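Long-range contact in 2-dehydropantoate 2-reductase (Geobacter metallireducens, PDB 3HN2), which probably catalyses the NADPH-dependent reduction of ketopantoate (2-dehydropantoate) to pantoate in pantothenate biosynthesis: residues Ala273-Pro278 against Met294-Leu299. Sequence-based numbering, arbitrary orientation.
Sequences AIFRTP and MLATLL
Ala296 meets both Phe275 and Arg276 through its single methyl group. Ala296 CB lies 3.8 Å from Phe275 CB, and the two backbones come closest at this pair. Ala296 CB also packs over one face of the Arg276 guanidinium, 3.7 Å from Arg276 CZ and offset toward the rim. The Phe275 ring leans obliquely against Leu295 and Leu299. Phe275 CE1 reaches Leu295 CG at 3.9 Å. Phe275 CZ touches Leu299 CD2 at 4.0 Å. The two helices, 271-284 and 290-302, belong to the all-helical C-terminal domain of the ketopantoate reductase family. The axes of segments 273-278 and 294-299 cross at -129° and approach to 9.6 Å. Ile191 of helix 179-200 and Met259 of helix 258-264 also touch the Phe275 side chain, which is buried. An alanine in place of Phe275 would probably open a gap between the helices and leave Leu295 and Leu299 without their aromatic partner. Arg276 and Thr297 lie at the partly exposed border of the contact. A bend at chi2 (-67°) turns the Arg276 chain so that the guanidinium lies across Ala296. Arg276 NH2 then donates a weak, bent hydrogen bond to Thr297 OG1 (2.9 Å, N-H...O angle 127°), near the guanidinium plane. The same NH2 forms a salt bridge with Glu300, while Thr297 OG1 also bonds to the carbonyl oxygen of Glu293.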
loop_
_atom_site.group_PDB
_atom_site.type_symbol
_atom_site.label_atom_id
_atom_site.label_comp_id
_atom_site.label_asym_id
_atom_site.label_seq_id
_atom_site.Cartn_x
_atom_site.Cartn_y
_atom_site.Cartn_z
ATOM N N ALA A 273 -0.446 13.221 -21.931
ATOM C CA ALA A 273 -1.220 11.981 -21.785
ATOM C C ALA A 273 -1.942 11.820 -20.439
ATOM O O ALA A 273 -3.091 11.377 -20.404
ATOM C CB ALA A 273 -0.335 10.782 -22.052
ATOM N N ILE A 274 -1.278 12.172 -19.341
ATOM C CA ILE A 274 -1.883 12.040 -18.012
ATOM C C ILE A 274 -2.968 13.102 -17.736
ATOM O O ILE A 274 -4.016 12.789 -17.161
ATOM C CB ILE A 274 -0.799 12.005 -16.884
ATOM C CG1 ILE A 274 0.135 10.803 -17.076
ATOM C CG2 ILE A 274 -1.434 11.931 -15.498
ATOM C CD1 ILE A 274 1.463 10.929 -16.341
ATOM N N PHE A 275 -2.734 14.339 -18.180
ATOM C CA PHE A 275 -3.600 15.464 -17.810
ATOM C C PHE A 275 -4.402 16.072 -18.957
ATOM O O PHE A 275 -5.623 16.186 -18.860
ATOM C CB PHE A 275 -2.785 16.576 -17.153
ATOM C CG PHE A 275 -2.237 16.226 -15.808
ATOM C CD1 PHE A 275 -2.945 16.545 -14.655
ATOM C CD2 PHE A 275 -0.994 15.619 -15.683
ATOM C CE1 PHE A 275 -2.427 16.250 -13.397
ATOM C CE2 PHE A 275 -0.471 15.309 -14.427
ATOM C CZ PHE A 275 -1.193 15.624 -13.286
ATOM N N ARG A 276 -3.724 16.484 -20.025
ATOM C CA ARG A 276 -4.387 17.272 -21.074
ATOM C C ARG A 276 -5.352 16.457 -21.937
ATOM O O ARG A 276 -6.399 16.968 -22.339
ATOM C CB ARG A 276 -3.381 18.057 -21.926
ATOM C CG ARG A 276 -2.746 19.249 -21.204
ATOM C CD ARG A 276 -3.775 20.342 -20.920
ATOM N NE ARG A 276 -3.237 21.449 -20.130
ATOM C CZ ARG A 276 -3.985 22.363 -19.517
ATOM N NH1 ARG A 276 -5.307 22.300 -19.613
ATOM N NH2 ARG A 276 -3.416 23.342 -18.808
ATOM N N THR A 277 -5.003 15.193 -22.180
ATOM C CA THR A 277 -5.874 14.241 -22.894
ATOM C C THR A 277 -7.162 13.887 -22.115
ATOM O O THR A 277 -8.248 13.964 -22.697
ATOM C CB THR A 277 -5.103 12.956 -23.358
ATOM O OG1 THR A 277 -3.929 13.329 -24.092
ATOM C CG2 THR A 277 -5.970 12.080 -24.230
ATOM N N PRO A 278 -7.060 13.476 -20.821
ATOM C CA PRO A 278 -8.298 13.317 -20.052
ATOM C C PRO A 278 -9.144 14.575 -19.933
ATOM O O PRO A 278 -10.366 14.484 -20.064
ATOM C CB PRO A 278 -7.793 12.878 -18.676
ATOM C CG PRO A 278 -6.565 12.150 -18.989
ATOM C CD PRO A 278 -5.913 13.023 -20.017
ATOM N N MET A 294 -6.200 23.457 -13.240
ATOM C CA MET A 294 -5.251 24.225 -12.471
ATOM C C MET A 294 -3.957 23.436 -12.310
ATOM O O MET A 294 -2.880 23.963 -12.594
ATOM C CB MET A 294 -5.859 24.564 -11.115
ATOM C CG MET A 294 -5.056 25.536 -10.307
ATOM S SD MET A 294 -6.008 26.135 -8.923
ATOM C CE MET A 294 -4.651 26.735 -7.927
ATOM N N LEU A 295 -4.076 22.163 -11.915
ATOM C CA LEU A 295 -2.917 21.276 -11.776
ATOM C C LEU A 295 -2.093 21.136 -13.061
ATOM O O LEU A 295 -0.891 21.423 -13.056
ATOM C CB LEU A 295 -3.353 19.904 -11.263
ATOM C CG LEU A 295 -2.295 18.975 -10.647
ATOM C CD1 LEU A 295 -1.233 19.735 -9.869
ATOM C CD2 LEU A 295 -2.988 17.969 -9.744
ATOM N N ALA A 296 -2.739 20.723 -14.154
ATOM C CA ALA A 296 -2.071 20.582 -15.452
ATOM C C ALA A 296 -1.286 21.834 -15.801
ATOM O O ALA A 296 -0.104 21.751 -16.171
ATOM C CB ALA A 296 -3.099 20.269 -16.567
ATOM N N THR A 297 -1.948 22.986 -15.647
ATOM C CA THR A 297 -1.367 24.286 -15.967
ATOM C C THR A 297 -0.201 24.671 -15.046
ATOM O O THR A 297 0.875 25.027 -15.537
ATOM C CB THR A 297 -2.419 25.404 -15.918
ATOM O OG1 THR A 297 -3.675 24.916 -16.396
ATOM C CG2 THR A 297 -1.984 26.564 -16.769
ATOM N N LEU A 298 -0.410 24.598 -13.726
ATOM C CA LEU A 298 0.660 24.880 -12.759
ATOM C C LEU A 298 1.838 23.954 -13.000
ATOM O O LEU A 298 2.984 24.278 -12.663
ATOM C CB LEU A 298 0.188 24.665 -11.312
ATOM C CG LEU A 298 -0.722 25.700 -10.668
ATOM C CD1 LEU A 298 -1.356 25.094 -9.435
ATOM C CD2 LEU A 298 0.043 26.971 -10.325
ATOM N N LEU A 299 1.552 22.793 -13.579
ATOM C CA LEU A 299 2.605 21.818 -13.744
ATOM C C LEU A 299 3.440 22.111 -14.988
ATOM O O LEU A 299 4.642 21.861 -14.994
ATOM C CB LEU A 299 2.023 20.418 -13.695
ATOM C CG LEU A 299 2.830 19.221 -13.191
ATOM C CD1 LEU A 299 3.791 19.519 -12.041
ATOM C CD2 LEU A 299 1.804 18.209 -12.782
#